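Local coordinates for cytosolic protein (PDB 2QZI), which is of unknown function but belongs to the DUF1827 family and folds as a single antiparallel sheet with two helices, at residues 51-55 / 92-96. Residues are numbered along the deposited sequence; the frame is centred on the assembly and turned at random.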
ATOM      1  N   LEU A  51      -1.060   2.438   1.742  1.00 76.75           N
ATOM      2  CA  LEU A  51      -0.905   3.406   2.868  1.00 78.97           C
ATOM      3  C   LEU A  51       0.486   3.277   3.486  1.00 77.07           C
ATOM      4  O   LEU A  51       0.850   2.222   4.002  1.00 79.01           O
ATOM      5  CB  LEU A  51      -1.964   3.160   3.974  1.00 79.24           C
ATOM      6  CG  LEU A  51      -3.329   3.384   3.335  1.00 87.63           C
ATOM      7  CD1 LEU A  51      -4.066   2.048   2.980  1.00 91.48           C
ATOM      8  CD2 LEU A  51      -4.143   4.320   4.207  1.00 92.63           C
ATOM      9  N   ILE A  52       1.248   4.355   3.402  1.00 75.88           N
ATOM     10  CA  ILE A  52       2.675   4.359   3.738  1.00 73.83           C
ATOM     11  C   ILE A  52       2.864   5.453   4.787  1.00 73.87           C
ATOM     12  O   ILE A  52       2.466   6.610   4.590  1.00 71.88           O
ATOM     13  CB  ILE A  52       3.567   4.672   2.531  1.00 74.04           C
ATOM     14  CG1 ILE A  52       3.311   3.637   1.412  1.00 74.82           C
ATOM     15  CG2 ILE A  52       5.081   4.804   2.933  1.00 72.55           C
ATOM     16  CD1 ILE A  52       3.786   4.159   0.042  1.00 78.14           C
ATOM     17  N   SER A  53       3.386   5.044   5.935  1.00 72.46           N
ATOM     18  CA  SER A  53       3.476   5.925   7.074  1.00 74.95           C
ATOM     19  C   SER A  53       4.699   5.569   7.926  1.00 74.59           C
ATOM     20  O   SER A  53       5.244   4.488   7.825  1.00 71.65           O
ATOM     21  CB  SER A  53       2.219   5.747   7.920  1.00 75.15           C
ATOM     22  OG  SER A  53       2.103   4.378   8.275  1.00 79.30           O
ATOM     23  N   ASN A  54       5.121   6.513   8.751  1.00 76.36           N
ATOM     24  CA  ASN A  54       6.289   6.325   9.581  1.00 77.24           C
ATOM     25  C   ASN A  54       6.175   7.076  10.897  1.00 78.98           C
ATOM     26  O   ASN A  54       6.363   8.257  10.921  1.00 81.24           O
ATOM     27  CB  ASN A  54       7.523   6.812   8.830  1.00 76.87           C
ATOM     28  CG  ASN A  54       8.831   6.346   9.491  1.00 77.40           C
ATOM     29  OD1 ASN A  54       8.959   6.327  10.709  1.00 75.92           O
ATOM     30  ND2 ASN A  54       9.775   5.937   8.681  1.00 77.34           N
ATOM     31  N   LYS A  55       5.898   6.393  11.997  1.00 81.87           N
ATOM     32  CA  LYS A  55       5.631   7.030  13.292  1.00 83.80           C
ATOM     33  C   LYS A  55       6.651   8.119  13.701  1.00 84.91           C
ATOM     34  O   LYS A  55       6.269   9.170  14.249  1.00 85.65           O
ATOM     35  CB  LYS A  55       5.462   5.934  14.373  1.00 85.05           C
ATOM     36  CG  LYS A  55       4.386   4.861  13.978  1.00 87.55           C
ATOM     37  CD  LYS A  55       4.095   3.822  15.059  1.00 94.31           C
ATOM     38  CE  LYS A  55       5.201   2.718  15.136  1.00 97.73           C
ATOM     39  NZ  LYS A  55       4.892   1.519  14.232  1.00101.36           N
ATOM     40  N   ASP A  92       1.349  14.792   6.396  1.00 78.20           N
ATOM     41  CA  ASP A  92       2.432  14.993   7.320  1.00 79.33           C
ATOM     42  C   ASP A  92       3.160  13.662   7.548  1.00 79.12           C
ATOM     43  O   ASP A  92       4.357  13.506   7.227  1.00 81.17           O
ATOM     44  CB  ASP A  92       1.846  15.602   8.621  1.00 79.22           C
ATOM     45  CG  ASP A  92       2.921  16.123   9.568  1.00 81.62           C
ATOM     46  OD1 ASP A  92       3.279  17.319   9.416  1.00 82.66           O
ATOM     47  OD2 ASP A  92       3.388  15.337  10.455  1.00 80.16           O
ATOM     48  N   LYS A  93       2.471  12.648   7.993  1.00 77.02           N
ATOM     49  CA  LYS A  93       3.263  11.412   8.104  1.00 76.83           C
ATOM     50  C   LYS A  93       2.641  10.245   7.361  1.00 76.27           C
ATOM     51  O   LYS A  93       2.823   9.087   7.723  1.00 76.01           O
ATOM     52  CB  LYS A  93       3.549  11.117   9.577  1.00 76.00           C
ATOM     53  CG  LYS A  93       4.536  12.117  10.246  1.00 76.52           C
ATOM     54  CD  LYS A  93       4.741  11.655  11.689  1.00 82.74           C
ATOM     55  CE  LYS A  93       5.329  12.696  12.535  1.00 86.82           C
ATOM     56  NZ  LYS A  93       4.567  13.962  12.397  1.00 88.83           N
ATOM     57  N   LEU A  94       1.868  10.576   6.327  1.00 75.46           N
ATOM     58  CA  LEU A  94       1.066   9.603   5.653  1.00 76.04           C
ATOM     59  C   LEU A  94       1.032   9.854   4.144  1.00 76.25           C
ATOM     60  O   LEU A  94       0.790  10.994   3.679  1.00 75.64           O
ATOM     61  CB  LEU A  94      -0.330   9.605   6.276  1.00 76.09           C
ATOM     62  CG  LEU A  94      -1.430   8.781   5.608  1.00 79.87           C
ATOM     63  CD1 LEU A  94      -1.125   7.275   5.573  1.00 82.55           C
ATOM     64  CD2 LEU A  94      -2.796   9.012   6.268  1.00 83.31           C
ATOM     65  N   ILE A  95       1.306   8.793   3.396  1.00 75.48           N
ATOM     66  CA  ILE A  95       1.131   8.784   1.972  1.00 76.49           C
ATOM     67  C   ILE A  95       0.162   7.666   1.575  1.00 76.13           C
ATOM     68  O   ILE A  95       0.269   6.518   2.029  1.00 77.17           O
ATOM     69  CB  ILE A  95       2.467   8.676   1.204  1.00 77.14           C
ATOM     70  CG1 ILE A  95       3.429   9.757   1.687  1.00 74.74           C
ATOM     71  CG2 ILE A  95       2.241   8.892  -0.316  1.00 76.47           C
ATOM     72  CD1 ILE A  95       4.870   9.323   1.592  1.00 78.51           C
ATOM     73  N   GLU A  96      -0.780   8.070   0.741  1.00 75.48           N
ATOM     74  CA  GLU A  96      -1.899   7.286   0.249  1.00 76.42           C
ATOM     75  C   GLU A  96      -1.831   7.271  -1.265  1.00 74.48           C
ATOM     76  O   GLU A  96      -1.993   8.290  -1.892  1.00 73.18           O
ATOM     77  CB  GLU A  96      -3.236   7.953   0.681  1.00 76.13           C
ATOM     78  CG  GLU A  96      -3.289   8.084   2.218  1.00 80.76           C
ATOM     79  CD  GLU A  96      -4.490   8.839   2.726  1.00 88.44           C
ATOM     80  OE1 GLU A  96      -5.461   8.135   3.068  1.00 92.84           O
ATOM     81  OE2 GLU A  96      -4.465  10.116   2.820  1.00 89.69           O
TER
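Ile52 and Ile95 face each other as the hydrogen-bonded pair of two antiparallel strands, 47-53 and 94-100, which lie side by side inside the antiparallel sheet of this DUF1827 protein. Their backbones exchange two bonds: Ile52 N reaches Ile95 O at 2.7 Å, and Ile95 N returns to Ile52 O at the same 2.7 Å, close to straight at 172°. Each of these carbonyls also receives a CA-H...O contact, Ile95 O from Leu51 and Ile52 O from Leu94, while Ser53 CA approaches Lys93 O at 3.3 Å.

Side chains separate onto the two faces. On the buried face the isoleucines sit alongside each other, CB to CB 4.4 Å, and both pack against Val59 and Leu64, so the pair joins the sheet to helix 61-74. The other, partly exposed face carries Leu51, Ser53, Leu94 and Glu96. There Leu94, with CG anti to its own N (chi1 172°), brings CD1 back over the strand pair to 4.4 Å from Leu51 CD2.

The exposed Lys93, just before strand 94-100, runs its methylenes beside the backbone of Asn54 and Lys55, CD lying 3.9 Å from Lys55 O. Its chain then bends at chi4 (51°), and NZ forms a salt bridge with Asp92 OD2 at 2.7 Å.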